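Local coordinates for WbbZ protein (Klebsiella pneumoniae subsp. pneumoniae NTUH-K2044, PDB 6X1L) that is of unknown function but belongs to the polysaccharide pyruvyl transferase family and probably takes part in modifying or assembling a bacterial surface polysaccharide, at residues S104-Y109 and N127-Y132; V121-E126 and N143-D148; A170-T175 and N215-Y220. All coordinates share one frame; numbering follows the deposited sequence.

Interaction 1 of 3, residues S104-Y109 and N127-Y132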
loop_
_atom_site.group_PDB
_atom_site.type_symbol
_atom_site.label_atom_id
_atom_site.label_comp_id
_atom_site.label_asym_id
_atom_site.label_seq_id
_atom_site.Cartn_x
_atom_site.Cartn_y
_atom_site.Cartn_z
ATOM N N SER A 104 19.626 -12.195 -7.298
ATOM C CA SER A 104 19.292 -11.168 -8.272
ATOM C C SER A 104 19.279 -11.731 -9.687
ATOM O O SER A 104 19.856 -12.783 -9.978
ATOM C CB SER A 104 20.275 -9.993 -8.200
ATOM O OG SER A 104 20.149 -9.302 -6.967
ATOM N N THR A 105 18.596 -10.996 -10.562
ATOM C CA THR A 105 18.640 -11.203 -12.002
ATOM C C THR A 105 19.511 -10.103 -12.592
ATOM O O THR A 105 19.235 -8.915 -12.392
ATOM C CB THR A 105 17.235 -11.175 -12.610
ATOM O OG1 THR A 105 16.545 -12.393 -12.292
ATOM C CG2 THR A 105 17.298 -11.010 -14.124
ATOM N N ILE A 106 20.571 -10.498 -13.293
ATOM C CA ILE A 106 21.572 -9.575 -13.815
ATOM C C ILE A 106 21.683 -9.790 -15.317
ATOM O O ILE A 106 21.751 -10.933 -15.782
ATOM C CB ILE A 106 22.936 -9.782 -13.131
ATOM C CG1 ILE A 106 22.812 -9.583 -11.619
ATOM C CG2 ILE A 106 23.980 -8.844 -13.713
ATOM C CD1 ILE A 106 24.075 -9.923 -10.862
ATOM N N ARG A 107 21.697 -8.697 -16.074
ATOM C CA ARG A 107 21.853 -8.750 -17.524
ATOM C C ARG A 107 22.866 -7.696 -17.935
ATOM O O ARG A 107 22.688 -6.512 -17.633
ATOM C CB ARG A 107 20.519 -8.517 -18.241
ATOM C CG ARG A 107 19.432 -9.532 -17.910
ATOM C CD ARG A 107 19.747 -10.909 -18.488
ATOM N NE ARG A 107 18.648 -11.846 -18.277
ATOM C CZ ARG A 107 18.577 -12.700 -17.261
ATOM N NH1 ARG A 107 19.552 -12.750 -16.363
ATOM N NH2 ARG A 107 17.529 -13.507 -17.143
ATOM N N GLY A 108 23.927 -8.125 -18.619
ATOM C CA GLY A 108 24.903 -7.158 -19.069
ATOM C C GLY A 108 25.735 -6.625 -17.916
ATOM O O GLY A 108 25.954 -7.300 -16.904
ATOM N N TYR A 109 26.194 -5.381 -18.073
ATOM C CA TYR A 109 27.122 -4.758 -17.128
ATOM C C TYR A 109 28.348 -5.643 -16.904
ATOM O O TYR A 109 28.820 -5.824 -15.779
ATOM C CB TYR A 109 26.426 -4.437 -15.807
ATOM C CG TYR A 109 25.412 -3.315 -15.902
ATOM C CD1 TYR A 109 25.690 -2.162 -16.625
ATOM C CD2 TYR A 109 24.175 -3.413 -15.278
ATOM C CE1 TYR A 109 24.767 -1.133 -16.716
ATOM C CE2 TYR A 109 23.245 -2.389 -15.363
ATOM C CZ TYR A 109 23.548 -1.252 -16.085
ATOM O OH TYR A 109 22.631 -0.232 -16.175
ATOM N N ASN A 127 19.022 -19.553 -13.492
ATOM C CA ASN A 127 20.146 -20.216 -14.156
ATOM C C ASN A 127 20.813 -19.338 -15.205
ATOM O O ASN A 127 21.995 -19.539 -15.514
ATOM C CB ASN A 127 19.673 -21.513 -14.812
ATOM C CG ASN A 127 19.701 -22.688 -13.864
ATOM O OD1 ASN A 127 20.685 -22.908 -13.158
ATOM N ND2 ASN A 127 18.617 -23.454 -13.844
ATOM N N ILE A 128 20.073 -18.399 -15.795
ATOM C CA ILE A 128 20.651 -17.548 -16.829
ATOM C C ILE A 128 21.658 -16.585 -16.217
ATOM O O ILE A 128 22.764 -16.403 -16.737
ATOM C CB ILE A 128 19.544 -16.802 -17.594
ATOM C CG1 ILE A 128 18.613 -17.802 -18.282
ATOM C CG2 ILE A 128 20.157 -15.846 -18.609
ATOM C CD1 ILE A 128 17.612 -17.163 -19.213
ATOM N N THR A 129 21.296 -15.967 -15.092
ATOM C CA THR A 129 22.235 -15.100 -14.388
ATOM C C THR A 129 23.422 -15.894 -13.854
ATOM O O THR A 129 24.568 -15.438 -13.935
ATOM C CB THR A 129 21.516 -14.366 -13.253
ATOM O OG1 THR A 129 20.534 -13.486 -13.810
ATOM C CG2 THR A 129 22.498 -13.550 -12.427
ATOM N N PHE A 130 23.166 -17.090 -13.320
ATOM C CA PHE A 130 24.239 -17.900 -12.756
ATOM C C PHE A 130 25.262 -18.276 -13.819
ATOM O O PHE A 130 26.473 -18.148 -13.604
ATOM C CB PHE A 130 23.654 -19.151 -12.096
ATOM C CG PHE A 130 24.682 -20.021 -11.433
ATOM C CD1 PHE A 130 25.378 -19.570 -10.324
ATOM C CD2 PHE A 130 24.948 -21.291 -11.913
ATOM C CE1 PHE A 130 26.326 -20.366 -9.710
ATOM C CE2 PHE A 130 25.898 -22.095 -11.302
ATOM C CZ PHE A 130 26.587 -21.631 -10.199
ATOM N N ASP A 131 24.794 -18.741 -14.981
ATOM C CA ASP A 131 25.721 -19.108 -16.048
ATOM C C ASP A 131 26.431 -17.888 -16.615
ATOM O O ASP A 131 27.585 -17.988 -17.042
ATOM C CB ASP A 131 24.984 -19.855 -17.158
ATOM C CG ASP A 131 24.480 -21.208 -16.711
ATOM O OD1 ASP A 131 24.965 -21.707 -15.676
ATOM O OD2 ASP A 131 23.603 -21.774 -17.396
ATOM N N TYR A 132 25.768 -16.731 -16.619
ATOM C CA TYR A 132 26.414 -15.514 -17.095
ATOM C C TYR A 132 27.562 -15.107 -16.176
ATOM O O TYR A 132 28.700 -14.927 -16.632
ATOM C CB TYR A 132 25.378 -14.393 -17.217
ATOM C CG TYR A 132 25.972 -13.014 -17.384
ATOM C CD1 TYR A 132 26.970 -12.771 -18.320
ATOM C CD2 TYR A 132 25.519 -11.950 -16.616
ATOM C CE1 TYR A 132 27.511 -11.512 -18.471
ATOM C CE2 TYR A 132 26.050 -10.690 -16.763
ATOM C CZ TYR A 132 27.044 -10.474 -17.691
ATOM O OH TYR A 132 27.574 -9.214 -17.835
#
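Thr129, in the first turn of helix 127-135, meets the loop 104-109 through its hydroxyl, and most of the polar bonding gathers there. The backbone N of Ile106 gives Thr129 OG1 a nearly straight hydrogen bond (3.0 Å, 169° at the hydrogen). Arg107 NH1 gives it a second one, 2.8 Å from Thr129 OG1 and more bent, with the hydroxyl oxygen close to the guanidinium plane. The same NH1 also bonds to Ile106 O at 2.9 Å, this time from above the carbonyl plane. Outside the pair, Thr129 OG1 is hydrogen-bonded to Glu126 OE2 and Arg107 NE to Tyr248 O, in the loop before helix 250-259. Further along, Tyr132 OH donates to Gly108 O at 2.7 Å, likewise from well above the carbonyl plane.

Apolar contacts fill in around these bonds. The Arg107 chain starts off away from the helix, but a bend at chi2 (-70°) brings the guanidinium back over Ile128. Ile128 CG2 lies over one face, 3.8 Å from Arg107 CZ, and the methyl of Thr105 lies over the opposite face. With CG2 anti to its own N, Thr129 presents this methyl to Ile106 CB at 3.9 Å, while Ile106 CG2 meets Tyr132 CE2 at 4.1 Å, the two side chains crossing at about a right angle.

In the Rossmann-like fold expected of a GT-B relative, this joins the loop following strand 98-104 to the start of helix 127-135, which follows the adjacent strand 120-124, on the C-terminal side of the parallel sheet. Two donors converging on one hydroxyl, and a guanidinium sandwiched between two methyls with NH1 bonded twice in or near its plane, imply that the loop's path and the rotation of Arg107 are closely fixed.

Interaction 2 of 3, residues V121-E126 and N143-D148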
loop_
_atom_site.group_PDB
_atom_site.type_symbol
_atom_site.label_atom_id
_atom_site.label_comp_id
_atom_site.label_asym_id
_atom_site.label_seq_id
_atom_site.Cartn_x
_atom_site.Cartn_y
_atom_site.Cartn_z
ATOM N N VAL A 121 30.432 -10.750 -4.201
ATOM C CA VAL A 121 29.870 -12.070 -3.944
ATOM C C VAL A 121 28.448 -12.026 -4.483
ATOM O O VAL A 121 27.603 -11.287 -3.959
ATOM C CB VAL A 121 29.905 -12.442 -2.457
ATOM C CG1 VAL A 121 29.302 -13.822 -2.244
ATOM C CG2 VAL A 121 31.340 -12.400 -1.939
ATOM N N VAL A 122 28.187 -12.784 -5.547
ATOM C CA VAL A 122 26.973 -12.629 -6.342
ATOM C C VAL A 122 26.062 -13.822 -6.103
ATOM O O VAL A 122 26.451 -14.971 -6.344
ATOM C CB VAL A 122 27.285 -12.484 -7.838
ATOM C CG1 VAL A 122 26.008 -12.152 -8.603
ATOM C CG2 VAL A 122 28.347 -11.422 -8.064
ATOM N N PHE A 123 24.836 -13.551 -5.659
ATOM C CA PHE A 123 23.804 -14.571 -5.558
ATOM C C PHE A 123 22.832 -14.389 -6.716
ATOM O O PHE A 123 22.297 -13.292 -6.917
ATOM C CB PHE A 123 23.084 -14.493 -4.212
ATOM C CG PHE A 123 23.933 -14.925 -3.055
ATOM C CD1 PHE A 123 23.940 -16.245 -2.640
ATOM C CD2 PHE A 123 24.739 -14.013 -2.393
ATOM C CE1 PHE A 123 24.734 -16.651 -1.583
ATOM C CE2 PHE A 123 25.533 -14.409 -1.335
ATOM C CZ PHE A 123 25.531 -15.732 -0.929
ATOM N N CYS A 124 22.613 -15.460 -7.472
ATOM C CA CYS A 124 21.785 -15.446 -8.666
ATOM C C CYS A 124 20.488 -16.195 -8.393
ATOM O O CYS A 124 20.502 -17.284 -7.807
ATOM C CB CYS A 124 22.527 -16.085 -9.841
ATOM S SG CYS A 124 24.247 -15.534 -9.981
ATOM N N ARG A 125 19.367 -15.614 -8.818
ATOM C CA ARG A 125 18.063 -16.202 -8.545
ATOM C C ARG A 125 17.530 -17.041 -9.702
ATOM O O ARG A 125 16.385 -17.500 -9.640
ATOM C CB ARG A 125 17.054 -15.110 -8.165
ATOM C CG ARG A 125 16.704 -14.135 -9.271
ATOM C CD ARG A 125 15.754 -13.053 -8.735
ATOM N NE ARG A 125 15.285 -12.166 -9.793
ATOM C CZ ARG A 125 14.504 -11.110 -9.586
ATOM N NH1 ARG A 125 14.113 -10.804 -8.356
ATOM N NH2 ARG A 125 14.122 -10.356 -10.607
ATOM N N GLU A 126 18.323 -17.252 -10.751
ATOM C CA GLU A 126 17.954 -18.193 -11.804
ATOM C C GLU A 126 19.209 -18.605 -12.568
ATOM O O GLU A 126 20.301 -18.081 -12.342
ATOM C CB GLU A 126 16.889 -17.616 -12.747
ATOM C CG GLU A 126 16.830 -16.090 -12.816
ATOM C CD GLU A 126 17.892 -15.500 -13.716
ATOM O OE1 GLU A 126 18.584 -16.279 -14.413
ATOM O OE2 GLU A 126 18.029 -14.258 -13.730
ATOM N N ASN A 143 32.457 -17.097 -4.947
ATOM C CA ASN A 143 31.979 -15.732 -5.122
ATOM C C ASN A 143 30.792 -15.642 -6.075
ATOM O O ASN A 143 30.385 -14.531 -6.431
ATOM C CB ASN A 143 33.109 -14.809 -5.598
ATOM C CG ASN A 143 33.776 -15.305 -6.862
ATOM O OD1 ASN A 143 33.447 -16.376 -7.370
ATOM N ND2 ASN A 143 34.714 -14.522 -7.382
ATOM N N VAL A 144 30.230 -16.769 -6.504
ATOM C CA VAL A 144 28.960 -16.776 -7.224
ATOM C C VAL A 144 28.163 -17.991 -6.767
ATOM O O VAL A 144 28.713 -19.089 -6.633
ATOM C CB VAL A 144 29.141 -16.762 -8.757
ATOM C CG1 VAL A 144 29.912 -17.988 -9.246
ATOM C CG2 VAL A 144 27.788 -16.652 -9.451
ATOM N N PHE A 145 26.877 -17.778 -6.487
ATOM C CA PHE A 145 25.983 -18.811 -5.985
ATOM C C PHE A 145 24.631 -18.660 -6.667
ATOM O O PHE A 145 24.295 -17.598 -7.200
ATOM C CB PHE A 145 25.779 -18.724 -4.462
ATOM C CG PHE A 145 27.051 -18.708 -3.666
ATOM C CD1 PHE A 145 27.502 -19.857 -3.037
ATOM C CD2 PHE A 145 27.785 -17.539 -3.521
ATOM C CE1 PHE A 145 28.663 -19.845 -2.294
ATOM C CE2 PHE A 145 28.953 -17.526 -2.783
ATOM C CZ PHE A 145 29.391 -18.678 -2.170
ATOM N N ILE A 146 23.839 -19.728 -6.622
ATOM C CA ILE A 146 22.492 -19.726 -7.176
ATOM C C ILE A 146 21.524 -20.192 -6.096
ATOM O O ILE A 146 21.800 -21.161 -5.379
ATOM C CB ILE A 146 22.388 -20.608 -8.437
ATOM C CG1 ILE A 146 20.975 -20.548 -9.022
ATOM C CG2 ILE A 146 22.797 -22.044 -8.139
ATOM C CD1 ILE A 146 20.876 -21.094 -10.426
ATOM N N THR A 147 20.400 -19.491 -5.969
ATOM C CA THR A 147 19.388 -19.845 -4.985
ATOM C C THR A 147 18.119 -19.079 -5.332
ATOM O O THR A 147 18.119 -18.207 -6.204
ATOM C CB THR A 147 19.866 -19.549 -3.557
ATOM O OG1 THR A 147 18.900 -20.019 -2.609
ATOM C CG2 THR A 147 20.107 -18.063 -3.359
ATOM N N ASP A 148 17.032 -19.424 -4.650
ATOM C CA ASP A 148 15.739 -18.823 -4.951
ATOM C C ASP A 148 15.728 -17.333 -4.634
ATOM O O ASP A 148 16.425 -16.857 -3.733
ATOM C CB ASP A 148 14.630 -19.521 -4.161
ATOM C CG ASP A 148 14.308 -20.898 -4.701
ATOM O OD1 ASP A 148 14.230 -21.052 -5.939
ATOM O OD2 ASP A 148 14.136 -21.830 -3.886
#
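Phe123 and Phe145 stand side by side on one face of the sheet and point the same way. Their planes are tilted by only 17°, but the rings are slid apart, with centroids 4.9 Å from each other, so that they barely overlap. Both have CG anti to the carbonyl carbon (chi1 -70° and -53°), which leans the two rings in a common direction. The rim of Phe123 therefore lies against the base of its neighbour, CD1 coming within 3.6 Å of Phe145 CB, while Phe145 CD2 sits over the outer part of the Phe123 face. Val121 CG1 closes on the edge of the Phe145 ring, 3.8 Å from CE2. Helix 6-21 packs on this face: Leu14 touches both rings, and Phe11 meets Phe123 edge-to-face.

The two strands are neighbours in a beta-alpha-beta unit, strand 120-124, helix 127-135 and strand 144-146, and the last of these is, within this chain, an outermost strand of the six-stranded parallel sheet. Hydrogen bonds from Val122 N to Asn143 O, Phe145 N to Val122 O, Cys124 N to Phe145 O (2.7 Å) and Thr147 N to Cys124 O make the alternating ladder of parallel strands.

On the other face, which helix 127-135 covers, the side chains are smaller. Cys124 SG rests 3.8 Å from Val144 CG2, and Ile146 extends its CD1 to within 3.6 Å of Glu126 O, at the N-cap of the helix. Beyond the strand end, the extended Arg125 chain leads away from residues 143-148 to a salt bridge between NH1 and Asp149 and a hydrogen bond from NE to Thr105.

Interaction 3 of 3, residues A170-T175 and N215-Y220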
loop_
_atom_site.group_PDB
_atom_site.type_symbol
_atom_site.label_atom_id
_atom_site.label_comp_id
_atom_site.label_asym_id
_atom_site.label_seq_id
_atom_site.Cartn_x
_atom_site.Cartn_y
_atom_site.Cartn_z
ATOM N N ALA A 170 -8.229 -12.549 -11.425
ATOM C CA ALA A 170 -7.557 -11.273 -11.224
ATOM C C ALA A 170 -6.547 -11.065 -12.342
ATOM O O ALA A 170 -5.737 -11.955 -12.622
ATOM C CB ALA A 170 -6.846 -11.226 -9.868
ATOM N N ASN A 171 -6.600 -9.899 -12.981
ATOM C CA ASN A 171 -5.642 -9.512 -14.010
ATOM C C ASN A 171 -4.685 -8.487 -13.416
ATOM O O ASN A 171 -5.117 -7.414 -12.981
ATOM C CB ASN A 171 -6.352 -8.938 -15.236
ATOM C CG ASN A 171 -7.201 -9.966 -15.956
ATOM O OD1 ASN A 171 -6.910 -11.160 -15.927
ATOM N ND2 ASN A 171 -8.258 -9.504 -16.613
ATOM N N CYS A 172 -3.388 -8.815 -13.396
ATOM C CA CYS A 172 -2.356 -7.947 -12.814
ATOM C C CYS A 172 -1.222 -7.792 -13.828
ATOM O O CYS A 172 -0.160 -8.405 -13.693
ATOM C CB CYS A 172 -1.860 -8.517 -11.481
ATOM S SG CYS A 172 -3.185 -8.840 -10.269
ATOM N N PHE A 173 -1.446 -6.957 -14.839
ATOM C CA PHE A 173 -0.509 -6.799 -15.940
ATOM C C PHE A 173 0.119 -5.411 -15.940
ATOM O O PHE A 173 -0.487 -4.423 -15.516
ATOM C CB PHE A 173 -1.194 -7.053 -17.286
ATOM C CG PHE A 173 -1.543 -8.490 -17.519
ATOM C CD1 PHE A 173 -0.634 -9.346 -18.119
ATOM C CD2 PHE A 173 -2.778 -8.989 -17.134
ATOM C CE1 PHE A 173 -0.949 -10.672 -18.333
ATOM C CE2 PHE A 173 -3.102 -10.314 -17.347
ATOM C CZ PHE A 173 -2.185 -11.158 -17.948
ATOM N N ARG A 174 1.348 -5.365 -16.450
ATOM C CA ARG A 174 2.112 -4.128 -16.540
ATOM C C ARG A 174 1.371 -3.096 -17.383
ATOM O O ARG A 174 0.975 -3.376 -18.518
ATOM C CB ARG A 174 3.488 -4.433 -17.138
ATOM C CG ARG A 174 4.487 -3.308 -17.054
ATOM C CD ARG A 174 5.877 -3.822 -17.390
ATOM N NE ARG A 174 6.833 -2.732 -17.538
ATOM C CZ ARG A 174 7.112 -2.143 -18.695
ATOM N NH1 ARG A 174 6.508 -2.545 -19.807
ATOM N NH2 ARG A 174 7.994 -1.155 -18.743
ATOM N N THR A 175 1.199 -1.893 -16.823
ATOM C CA THR A 175 0.331 -0.887 -17.435
ATOM C C THR A 175 0.875 -0.378 -18.763
ATOM O O THR A 175 0.104 0.099 -19.604
ATOM C CB THR A 175 0.133 0.293 -16.480
ATOM O OG1 THR A 175 1.411 0.826 -16.109
ATOM C CG2 THR A 175 -0.604 -0.145 -15.232
ATOM N N ASN A 215 -3.363 -9.286 0.556
ATOM C CA ASN A 215 -4.795 -9.125 0.816
ATOM C C ASN A 215 -5.589 -9.119 -0.479
ATOM O O ASN A 215 -6.654 -9.741 -0.568
ATOM C CB ASN A 215 -5.069 -7.830 1.582
ATOM C CG ASN A 215 -4.546 -7.858 2.998
ATOM O OD1 ASN A 215 -4.321 -8.919 3.579
ATOM N ND2 ASN A 215 -4.359 -6.679 3.567
ATOM N N PHE A 216 -5.091 -8.405 -1.490
ATOM C CA PHE A 216 -5.784 -8.343 -2.771
ATOM C C PHE A 216 -5.902 -9.728 -3.390
ATOM O O PHE A 216 -6.984 -10.139 -3.824
ATOM C CB PHE A 216 -5.047 -7.390 -3.712
ATOM C CG PHE A 216 -5.614 -7.352 -5.100
ATOM C CD1 PHE A 216 -6.708 -6.547 -5.393
ATOM C CD2 PHE A 216 -5.062 -8.125 -6.114
ATOM C CE1 PHE A 216 -7.238 -6.507 -6.667
ATOM C CE2 PHE A 216 -5.593 -8.092 -7.394
ATOM C CZ PHE A 216 -6.681 -7.280 -7.669
ATOM N N LEU A 217 -4.794 -10.471 -3.417
ATOM C CA LEU A 217 -4.763 -11.741 -4.134
ATOM C C LEU A 217 -5.531 -12.835 -3.408
ATOM O O LEU A 217 -6.073 -13.737 -4.057
ATOM C CB LEU A 217 -3.310 -12.175 -4.346
ATOM C CG LEU A 217 -2.467 -11.241 -5.212
ATOM C CD1 LEU A 217 -0.990 -11.604 -5.097
ATOM C CD2 LEU A 217 -2.930 -11.316 -6.660
ATOM N N GLU A 218 -5.582 -12.782 -2.071
ATOM C CA GLU A 218 -6.210 -13.852 -1.296
ATOM C C GLU A 218 -7.644 -14.128 -1.735
ATOM O O GLU A 218 -8.111 -15.271 -1.647
ATOM C CB GLU A 218 -6.193 -13.507 0.194
ATOM C CG GLU A 218 -4.869 -13.758 0.905
ATOM C CD GLU A 218 -4.915 -13.353 2.373
ATOM O OE1 GLU A 218 -4.820 -12.143 2.668
ATOM O OE2 GLU A 218 -5.061 -14.246 3.235
ATOM N N GLU A 219 -8.357 -13.106 -2.204
ATOM C CA GLU A 219 -9.782 -13.228 -2.491
ATOM C C GLU A 219 -10.074 -13.753 -3.891
ATOM O O GLU A 219 -11.249 -13.877 -4.254
ATOM C CB GLU A 219 -10.472 -11.872 -2.285
ATOM C CG GLU A 219 -10.528 -11.442 -0.825
ATOM C CD GLU A 219 -11.279 -10.133 -0.608
ATOM O OE1 GLU A 219 -10.872 -9.094 -1.175
ATOM O OE2 GLU A 219 -12.285 -10.147 0.134
ATOM N N TYR A 220 -9.049 -14.073 -4.676
ATOM C CA TYR A 220 -9.219 -14.580 -6.028
ATOM C C TYR A 220 -8.833 -16.052 -6.103
ATOM O O TYR A 220 -7.995 -16.534 -5.336
ATOM C CB TYR A 220 -8.374 -13.792 -7.031
ATOM C CG TYR A 220 -8.830 -12.370 -7.259
ATOM C CD1 TYR A 220 -9.812 -12.078 -8.200
ATOM C CD2 TYR A 220 -8.270 -11.318 -6.548
ATOM C CE1 TYR A 220 -10.227 -10.777 -8.418
ATOM C CE2 TYR A 220 -8.675 -10.017 -6.759
ATOM C CZ TYR A 220 -9.653 -9.750 -7.694
ATOM O OH TYR A 220 -10.056 -8.455 -7.903
#
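Ala170 presses its methyl onto the middle of the Tyr220 ring. CB lies 3.4 Å from the ring centroid and only 9° off the normal, a close CH-pi contact in which the methyl is nearly equidistant from the ring atoms. The other partner of Ala170 CB is more distant: Phe216 CE2 approaches at 4.2 Å. Phe216 has CG anti to its backbone N (chi1 175°), and this carries the ring from the last turns of helix 203-218 toward the strand; Tyr220 CE2 in turn lies over the outer part of the Phe216 face. A hydrogen bond from Tyr220 N to Leu217 O closes the turn between helix and strand.

The two segments belong to a beta-alpha-beta connection in the second, four-stranded parallel sheet. Strand 167-172 is an outermost strand there within this chain, helix 203-218 packs on the sheet, and Tyr220 opens the adjacent strand 220-225.

Packing slackens one step along, at Cys172. Its SG is 3.8 Å from Phe216 CE2 but 5.1 Å from the ring centroid, an oblique sulfur-aromatic contact, and Leu217 CD2 is farther still, at 4.4 Å. Past this point residues 173-175 turn away from the helix, and Arg174 and Thr175 are exposed. The helix end instead meets the dimer partner: Tyr199 of the second subunit packs on Phe216, and Phe204 of that subunit on Asn215.

Interaction 2 pairs the two strands of a beta-alpha-beta unit whose helix, 127-135, interaction 1 ties to the loop after the neighbouring strand 98-104. Their segments alternate along the chain, their centres lie 9 Å apart, and they meet where Thr105 OG1 probably hydrogen-bonds to Glu126 OE2 and where Thr129 CG2 packs on Cys124 SG. Interaction 2 is a buried strand pairing dominated by backbone bonds and aromatic packing, whereas interaction 1, partly buried at a loop, relies on hydroxyl and guanidinium groups. Interaction 3 belongs to the other sheet, its centre about 28 Å from that of interaction 1. Buried like interaction 2, it has no hydrogen bonds across it, and it alone borders the second subunit.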